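Local coordinates for protein SsfS6 (Streptomyces sp. SF2575, PDB 4FZR) that belongs to the erythromycin biosynthesis protein CIII-like family and has the two-domain GT-B fold, each domain built around a parallel beta sheet, at residues M16-I21 with A42-L47; W122-V127 with L143-I148. One frame throughout, in Å; residues are numbered along the deposited sequence.

Overall arrangement
The two contacts follow each other along the chain and do not cross. Strand 17-21 comes first. The chain then passes through helices 26-29 and 33-41 and returns as strand 45-51. Interaction 1 closes this loop. Much later, helix 93-122 leads into strand 126-130, and helix 135-143 carries the chain on to strand 147-150. Interaction 2 closes that second, shorter loop. Both contacts build the same seven-stranded parallel sheet. They meet in its middle, where strands 17-21 and 126-130 are neighbours. The backbone N of Arg17 bonds to Asp125 OD2 there. Together they tie four adjacent strands of the sheet, in the order 45-51, 17-21, 126-130, 147-150.

Interaction 1: M16-I21 with A42-L47; sequences MRILVI and AGHEVL
Strands 17-21 and 45-47 run parallel, with their axes 4.8 Å apart at closest approach and their directions 20° apart. Four backbone hydrogen bonds join the segments. Met16 O receives Glu45 N, and Glu45 O receives Ile18 N. Further along, Ile18 O takes Leu47 N and Leu47 O takes Val20 N.

Arg17 and Glu45 face each other in the register and send their side chains out on the same face of the sheet. The two chains lie side by side. Glu45 CG is anti to the backbone N (chi1 -166°) and the chain stays extended beyond it, which carries the carboxylate out to the guanidinium. A salt bridge joins Arg17 NH1 to Glu45 OE1; the modelled 2.5 Å is doubtful as an exact length. Arg17 NH2 lies 3.0 Å from Glu45 OE2. The two planes are 63° apart, and Glu45 CD lies above one guanidinium face, toward the rim. Trp122, at the end of helix 93-122, makes a cation-pi contact with the same arginine.

On the other face Val20 CG2 packs on Val46 CG1 at 3.8 Å, and Leu39 of helix 33-41 covers Ile18 and Val46. The Ile18 methyl CD1 reaches back to His44 CB at 3.5 Å. Just before the strands, Met16, a selenomethionine in the model, runs alongside His44. His44 NE2 bonds to Glu396, near the C terminus.

The Arg17-Glu45 pair thus sits at the strand starts and gives way on the same face to Leu19 and Leu47. The two charges probably offset each other beside the Trp122 ring.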
HETATM    1  N   MSE A  16     -17.303  -2.128   5.409  1.00 39.86           N
HETATM    2  CA  MSE A  16     -17.600  -0.707   5.296  1.00 31.48           C
HETATM    3  C   MSE A  16     -17.058  -0.131   3.992  1.00 25.95           C
HETATM    4  O   MSE A  16     -16.197  -0.726   3.344  1.00 28.99           O
HETATM    5  CB  MSE A  16     -17.015   0.048   6.488  1.00 32.05           C
HETATM    6  CG  MSE A  16     -18.036   0.417   7.538  1.00 51.93           C
HETATM    7 SE   MSE A  16     -17.247   1.384   9.043  1.00 69.57          SE
HETATM    8  CE  MSE A  16     -16.171  -0.040   9.817  1.00 35.76           C
ATOM      9  N   ARG A  17     -17.566   1.039   3.624  1.00 21.94           N
ATOM     10  CA  ARG A  17     -17.122   1.735   2.424  1.00 25.84           C
ATOM     11  C   ARG A  17     -16.633   3.117   2.844  1.00 19.15           C
ATOM     12  O   ARG A  17     -17.432   3.967   3.238  1.00 18.50           O
ATOM     13  CB  ARG A  17     -18.279   1.847   1.432  1.00 23.93           C
ATOM     14  CG  ARG A  17     -17.938   1.544  -0.014  1.00 29.10           C
ATOM     15  CD  ARG A  17     -19.214   1.229  -0.777  1.00 37.03           C
ATOM     16  NE  ARG A  17     -18.996   1.009  -2.203  1.00 44.89           N
ATOM     17  CZ  ARG A  17     -18.824  -0.183  -2.772  1.00 57.92           C
ATOM     18  NH1 ARG A  17     -18.837  -1.294  -2.044  1.00 60.99           N
ATOM     19  NH2 ARG A  17     -18.640  -0.264  -4.083  1.00 53.03           N
ATOM     20  N   ILE A  18     -15.322   3.337   2.776  1.00 15.22           N
ATOM     21  CA  ILE A  18     -14.744   4.601   3.234  1.00 21.93           C
ATOM     22  C   ILE A  18     -14.148   5.402   2.085  1.00 15.31           C
ATOM     23  O   ILE A  18     -13.241   4.943   1.389  1.00 13.36           O
ATOM     24  CB  ILE A  18     -13.654   4.397   4.322  1.00 22.29           C
ATOM     25  CG1 ILE A  18     -14.176   3.496   5.443  1.00 17.08           C
ATOM     26  CG2 ILE A  18     -13.195   5.742   4.891  1.00 14.57           C
ATOM     27  CD1 ILE A  18     -13.860   2.034   5.237  1.00 17.39           C
ATOM     28  N   LEU A  19     -14.685   6.601   1.889  1.00 15.09           N
ATOM     29  CA  LEU A  19     -14.124   7.550   0.944  1.00 17.08           C
ATOM     30  C   LEU A  19     -13.078   8.423   1.650  1.00 18.21           C
ATOM     31  O   LEU A  19     -13.404   9.189   2.558  1.00 10.67           O
ATOM     32  CB  LEU A  19     -15.237   8.417   0.348  1.00 15.51           C
ATOM     33  CG  LEU A  19     -14.809   9.478  -0.672  1.00 17.58           C
ATOM     34  CD1 LEU A  19     -14.026   8.864  -1.823  1.00 16.71           C
ATOM     35  CD2 LEU A  19     -16.018  10.236  -1.199  1.00 12.11           C
ATOM     36  N   VAL A  20     -11.820   8.286   1.243  1.00 14.38           N
ATOM     37  CA  VAL A  20     -10.744   9.111   1.783  1.00 12.33           C
ATOM     38  C   VAL A  20     -10.587  10.358   0.922  1.00 14.05           C
ATOM     39  O   VAL A  20     -10.207  10.270  -0.245  1.00 13.72           O
ATOM     40  CB  VAL A  20      -9.404   8.349   1.819  1.00 14.75           C
ATOM     41  CG1 VAL A  20      -8.356   9.149   2.591  1.00  7.67           C
ATOM     42  CG2 VAL A  20      -9.600   6.973   2.441  1.00 19.41           C
ATOM     43  N   ILE A  21     -10.895  11.518   1.494  1.00  9.44           N
ATOM     44  CA  ILE A  21     -10.836  12.769   0.748  1.00 15.84           C
ATOM     45  C   ILE A  21      -9.566  13.537   1.100  1.00 17.23           C
ATOM     46  O   ILE A  21      -9.422  14.042   2.213  1.00 20.95           O
ATOM     47  CB  ILE A  21     -12.101  13.620   0.990  1.00 19.55           C
ATOM     48  CG1 ILE A  21     -13.311  12.914   0.362  1.00 17.41           C
ATOM     49  CG2 ILE A  21     -11.929  15.021   0.413  1.00 20.18           C
ATOM     50  CD1 ILE A  21     -14.626  13.626   0.543  1.00 24.61           C
ATOM     51  N   ALA A  42      -8.443  -4.490   7.115  1.00 15.23           N
ATOM     52  CA  ALA A  42      -9.537  -4.951   7.962  1.00 14.33           C
ATOM     53  C   ALA A  42     -10.786  -5.257   7.139  1.00 16.20           C
ATOM     54  O   ALA A  42     -11.895  -5.286   7.671  1.00 16.44           O
ATOM     55  CB  ALA A  42      -9.851  -3.913   9.026  1.00 15.77           C
ATOM     56  N   GLY A  43     -10.603  -5.467   5.839  1.00 15.59           N
ATOM     57  CA  GLY A  43     -11.673  -5.954   4.991  1.00 11.73           C
ATOM     58  C   GLY A  43     -12.571  -4.877   4.413  1.00 17.09           C
ATOM     59  O   GLY A  43     -13.492  -5.180   3.653  1.00 23.57           O
ATOM     60  N   HIS A  44     -12.310  -3.620   4.758  1.00 17.76           N
ATOM     61  CA  HIS A  44     -13.161  -2.524   4.303  1.00 17.26           C
ATOM     62  C   HIS A  44     -12.798  -2.079   2.886  1.00 12.18           C
ATOM     63  O   HIS A  44     -11.732  -2.412   2.372  1.00 12.21           O
ATOM     64  CB  HIS A  44     -13.082  -1.354   5.285  1.00 18.85           C
ATOM     65  CG  HIS A  44     -13.324  -1.758   6.707  1.00 17.68           C
ATOM     66  ND1 HIS A  44     -14.520  -2.291   7.135  1.00 22.20           N
ATOM     67  CD2 HIS A  44     -12.515  -1.729   7.792  1.00 18.95           C
ATOM     68  CE1 HIS A  44     -14.441  -2.563   8.425  1.00 23.23           C
ATOM     69  NE2 HIS A  44     -13.236  -2.230   8.849  1.00 20.04           N
ATOM     70  N   GLU A  45     -13.709  -1.351   2.251  1.00 12.73           N
ATOM     71  CA  GLU A  45     -13.491  -0.870   0.895  1.00 15.41           C
ATOM     72  C   GLU A  45     -13.072   0.596   0.928  1.00 18.15           C
ATOM     73  O   GLU A  45     -13.712   1.414   1.591  1.00 16.96           O
ATOM     74  CB  GLU A  45     -14.764  -1.040   0.070  1.00 18.32           C
ATOM     75  CG  GLU A  45     -14.547  -0.883  -1.417  1.00 33.51           C
ATOM     76  CD  GLU A  45     -15.717  -1.400  -2.235  1.00 55.31           C
ATOM     77  OE1 GLU A  45     -16.506  -2.212  -1.702  1.00 49.51           O
ATOM     78  OE2 GLU A  45     -15.844  -0.993  -3.410  1.00 56.42           O
ATOM     79  N   VAL A  46     -12.002   0.931   0.209  1.00 18.52           N
ATOM     80  CA  VAL A  46     -11.435   2.275   0.273  1.00 18.31           C
ATOM     81  C   VAL A  46     -11.269   2.901  -1.109  1.00 17.95           C
ATOM     82  O   VAL A  46     -10.860   2.241  -2.063  1.00 18.15           O
ATOM     83  CB  VAL A  46     -10.064   2.270   0.995  1.00 17.45           C
ATOM     84  CG1 VAL A  46      -9.335   3.596   0.794  1.00 22.17           C
ATOM     85  CG2 VAL A  46     -10.247   1.974   2.477  1.00 17.42           C
ATOM     86  N   LEU A  47     -11.599   4.184  -1.204  1.00 15.44           N
ATOM     87  CA  LEU A  47     -11.357   4.952  -2.414  1.00 15.16           C
ATOM     88  C   LEU A  47     -10.792   6.316  -2.024  1.00 17.14           C
ATOM     89  O   LEU A  47     -11.432   7.079  -1.298  1.00  9.05           O
ATOM     90  CB  LEU A  47     -12.650   5.117  -3.216  1.00 18.92           C
ATOM     91  CG  LEU A  47     -12.547   5.879  -4.542  1.00 18.73           C
ATOM     92  CD1 LEU A  47     -11.553   5.221  -5.482  1.00 13.15           C
ATOM     93  CD2 LEU A  47     -13.908   5.975  -5.205  1.00 13.09           C
TER

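Interaction 2: W122-V127 with L143-I148; sequences WKPDLV and LGIPWI
Val127 O takes the backbone N-H of Ile148 at 2.6 Å, almost straight on from the carbonyl. The CA of Trp147 also approaches this oxygen, 3.1 Å from Val127 O, as a weaker CA-H...O contact. A second hydrogen bond, Val127 N to Pro146 O at 3.3 Å, is longer. The two bonds place Val127 beside Trp147 as a parallel bridge pair, where strands 126-130 and 147-150 begin.

Ile145 reaches from its segment toward Pro124 and Val127. Its CG1 sits between the backbone N and the carbonyl carbon (chi1 65°), and CD1 points into the other segment. This methyl lies 3.5 Å from Pro124 O and 3.9 Å from Val127 CG2. The Pro124 ring and the Val127 side chain each cross Ile145 at about a right angle.

Leu126 works on the opposite face of the strand from Val127. Its two methyls divide the partners: CD1 rests 3.6 Å from Pro146 CG, while CD2 meets Ile148 CD1 at 3.4 Å. The leucine and proline side chains cross at about a right angle.

Of the Trp147 side chain, CB makes the contact, 3.8 Å from Val127 CB. Its indole turns toward helix 135-143, touching Pro137 and Ala140, and its NE1 bonds to Pro181 O. Asp125 faces strand 17-21, the neighbour of strand 126-130 on its other side.

Strand 126-130, helix 135-143 and strand 147-150 form a beta-alpha-beta unit. Such parallel crossovers are characteristic of the Rossmann-like domains that make up the GT-B fold.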
ATOM      1  N   TRP A 122     -20.871   6.361  -5.421  1.00 29.69           N
ATOM      2  CA  TRP A 122     -20.133   5.316  -4.713  1.00 28.12           C
ATOM      3  C   TRP A 122     -20.782   4.943  -3.382  1.00 27.78           C
ATOM      4  O   TRP A 122     -20.645   3.811  -2.916  1.00 25.06           O
ATOM      5  CB  TRP A 122     -18.686   5.760  -4.488  1.00 28.56           C
ATOM      6  CG  TRP A 122     -17.738   4.632  -4.227  1.00 25.88           C
ATOM      7  CD1 TRP A 122     -17.444   3.601  -5.068  1.00 26.89           C
ATOM      8  CD2 TRP A 122     -16.944   4.430  -3.049  1.00 20.96           C
ATOM      9  NE1 TRP A 122     -16.520   2.766  -4.487  1.00 28.38           N
ATOM     10  CE2 TRP A 122     -16.198   3.253  -3.249  1.00 21.80           C
ATOM     11  CE3 TRP A 122     -16.795   5.128  -1.848  1.00 18.27           C
ATOM     12  CZ2 TRP A 122     -15.317   2.757  -2.291  1.00 19.80           C
ATOM     13  CZ3 TRP A 122     -15.921   4.633  -0.898  1.00 19.29           C
ATOM     14  CH2 TRP A 122     -15.191   3.460  -1.126  1.00 13.72           C
ATOM     15  N   LYS A 123     -21.479   5.898  -2.773  1.00 28.58           N
ATOM     16  CA  LYS A 123     -22.228   5.654  -1.541  1.00 26.95           C
ATOM     17  C   LYS A 123     -21.355   5.145  -0.394  1.00 32.17           C
ATOM     18  O   LYS A 123     -21.462   3.988   0.011  1.00 38.17           O
ATOM     19  CB  LYS A 123     -23.366   4.665  -1.804  1.00 36.82           C
ATOM     20  CG  LYS A 123     -24.542   5.267  -2.548  1.00 42.48           C
ATOM     21  CD  LYS A 123     -25.428   4.188  -3.150  1.00 48.72           C
ATOM     22  CE  LYS A 123     -24.823   3.611  -4.423  1.00 53.11           C
ATOM     23  NZ  LYS A 123     -25.704   2.590  -5.062  1.00 41.32           N
ATOM     24  N   PRO A 124     -20.489   6.016   0.139  1.00 35.75           N
ATOM     25  CA  PRO A 124     -19.682   5.662   1.309  1.00 25.57           C
ATOM     26  C   PRO A 124     -20.480   5.671   2.604  1.00 22.36           C
ATOM     27  O   PRO A 124     -21.454   6.408   2.738  1.00 21.17           O
ATOM     28  CB  PRO A 124     -18.616   6.759   1.345  1.00 23.92           C
ATOM     29  CG  PRO A 124     -19.226   7.905   0.642  1.00 20.25           C
ATOM     30  CD  PRO A 124     -20.111   7.324  -0.416  1.00 20.73           C
ATOM     31  N   ASP A 125     -20.057   4.838   3.546  1.00 20.46           N
ATOM     32  CA  ASP A 125     -20.603   4.861   4.892  1.00 21.62           C
ATOM     33  C   ASP A 125     -19.840   5.886   5.715  1.00 26.65           C
ATOM     34  O   ASP A 125     -20.330   6.371   6.731  1.00 25.83           O
ATOM     35  CB  ASP A 125     -20.456   3.492   5.563  1.00 27.13           C
ATOM     36  CG  ASP A 125     -20.808   2.339   4.645  1.00 37.49           C
ATOM     37  OD1 ASP A 125     -21.863   2.399   3.984  1.00 45.25           O
ATOM     38  OD2 ASP A 125     -20.023   1.371   4.596  1.00 38.19           O
ATOM     39  N   LEU A 126     -18.633   6.214   5.266  1.00 24.87           N
ATOM     40  CA  LEU A 126     -17.698   6.961   6.088  1.00 25.38           C
ATOM     41  C   LEU A 126     -16.780   7.817   5.230  1.00 25.58           C
ATOM     42  O   LEU A 126     -16.399   7.422   4.128  1.00 28.20           O
ATOM     43  CB  LEU A 126     -16.860   5.976   6.905  1.00 27.55           C
ATOM     44  CG  LEU A 126     -16.292   6.399   8.258  1.00 40.36           C
ATOM     45  CD1 LEU A 126     -17.280   7.233   9.040  1.00 38.35           C
ATOM     46  CD2 LEU A 126     -15.941   5.145   9.033  1.00 43.86           C
ATOM     47  N   VAL A 127     -16.436   8.996   5.738  1.00 24.63           N
ATOM     48  CA  VAL A 127     -15.435   9.843   5.105  1.00 21.81           C
ATOM     49  C   VAL A 127     -14.231   9.958   6.027  1.00 20.67           C
ATOM     50  O   VAL A 127     -14.368  10.328   7.191  1.00 20.57           O
ATOM     51  CB  VAL A 127     -15.978  11.263   4.795  1.00 18.25           C
ATOM     52  CG1 VAL A 127     -14.868  12.150   4.242  1.00 23.70           C
ATOM     53  CG2 VAL A 127     -17.131  11.197   3.807  1.00 20.31           C
ATOM     54  N   LEU A 143     -24.315  14.380   2.758  1.00 39.28           N
ATOM     55  CA  LEU A 143     -24.947  13.070   2.601  1.00 36.80           C
ATOM     56  C   LEU A 143     -25.474  12.534   3.928  1.00 37.67           C
ATOM     57  O   LEU A 143     -26.107  11.480   3.971  1.00 46.02           O
ATOM     58  CB  LEU A 143     -23.958  12.050   2.029  1.00 37.08           C
ATOM     59  CG  LEU A 143     -23.328  12.292   0.657  1.00 37.99           C
ATOM     60  CD1 LEU A 143     -22.494  11.079   0.270  1.00 30.80           C
ATOM     61  CD2 LEU A 143     -24.377  12.582  -0.404  1.00 39.04           C
ATOM     62  N   GLY A 144     -25.197  13.250   5.012  1.00 36.03           N
ATOM     63  CA  GLY A 144     -25.606  12.812   6.333  1.00 33.62           C
ATOM     64  C   GLY A 144     -24.938  11.517   6.762  1.00 46.07           C
ATOM     65  O   GLY A 144     -25.612  10.577   7.186  1.00 49.83           O
ATOM     66  N   ILE A 145     -23.614  11.466   6.646  1.00 38.64           N
ATOM     67  CA  ILE A 145     -22.839  10.314   7.104  1.00 27.65           C
ATOM     68  C   ILE A 145     -21.691  10.790   7.993  1.00 30.98           C
ATOM     69  O   ILE A 145     -21.245  11.931   7.879  1.00 35.74           O
ATOM     70  CB  ILE A 145     -22.268   9.495   5.922  1.00 39.87           C
ATOM     71  CG1 ILE A 145     -21.250  10.325   5.132  1.00 28.71           C
ATOM     72  CG2 ILE A 145     -23.400   8.985   5.027  1.00 36.93           C
ATOM     73  CD1 ILE A 145     -20.689   9.608   3.931  1.00 22.14           C
ATOM     74  N   PRO A 146     -21.218   9.918   8.897  1.00 38.67           N
ATOM     75  CA  PRO A 146     -20.127  10.276   9.813  1.00 33.64           C
ATOM     76  C   PRO A 146     -18.802  10.497   9.085  1.00 33.57           C
ATOM     77  O   PRO A 146     -18.628   9.994   7.980  1.00 25.36           O
ATOM     78  CB  PRO A 146     -20.031   9.057  10.742  1.00 37.38           C
ATOM     79  CG  PRO A 146     -20.671   7.940   9.988  1.00 37.64           C
ATOM     80  CD  PRO A 146     -21.728   8.558   9.141  1.00 31.31           C
ATOM     81  N   TRP A 147     -17.885  11.242   9.692  1.00 35.91           N
ATOM     82  CA  TRP A 147     -16.562  11.422   9.103  1.00 32.05           C
ATOM     83  C   TRP A 147     -15.477  11.357  10.170  1.00 26.26           C
ATOM     84  O   TRP A 147     -15.736  11.589  11.348  1.00 31.70           O
ATOM     85  CB  TRP A 147     -16.477  12.735   8.313  1.00 27.35           C
ATOM     86  CG  TRP A 147     -16.603  13.968   9.146  1.00 31.97           C
ATOM     87  CD1 TRP A 147     -17.744  14.476   9.694  1.00 33.13           C
ATOM     88  CD2 TRP A 147     -15.547  14.866   9.511  1.00 34.44           C
ATOM     89  NE1 TRP A 147     -17.464  15.630  10.384  1.00 31.88           N
ATOM     90  CE2 TRP A 147     -16.123  15.891  10.288  1.00 32.28           C
ATOM     91  CE3 TRP A 147     -14.172  14.900   9.260  1.00 31.89           C
ATOM     92  CZ2 TRP A 147     -15.370  16.939  10.817  1.00 33.61           C
ATOM     93  CZ3 TRP A 147     -13.425  15.939   9.787  1.00 29.54           C
ATOM     94  CH2 TRP A 147     -14.026  16.945  10.556  1.00 29.02           C
ATOM     95  N   ILE A 148     -14.265  11.026   9.745  1.00 22.14           N
ATOM     96  CA  ILE A 148     -13.140  10.898  10.657  1.00 27.23           C
ATOM     97  C   ILE A 148     -12.068  11.912  10.293  1.00 28.81           C
ATOM     98  O   ILE A 148     -11.784  12.141   9.117  1.00 25.12           O
ATOM     99  CB  ILE A 148     -12.560   9.476  10.623  1.00 20.47           C
ATOM    100  CG1 ILE A 148     -13.552   8.501  11.255  1.00 34.04           C
ATOM    101  CG2 ILE A 148     -11.233   9.417  11.362  1.00 27.44           C
ATOM    102  CD1 ILE A 148     -13.646   7.192  10.533  1.00 42.78           C
TER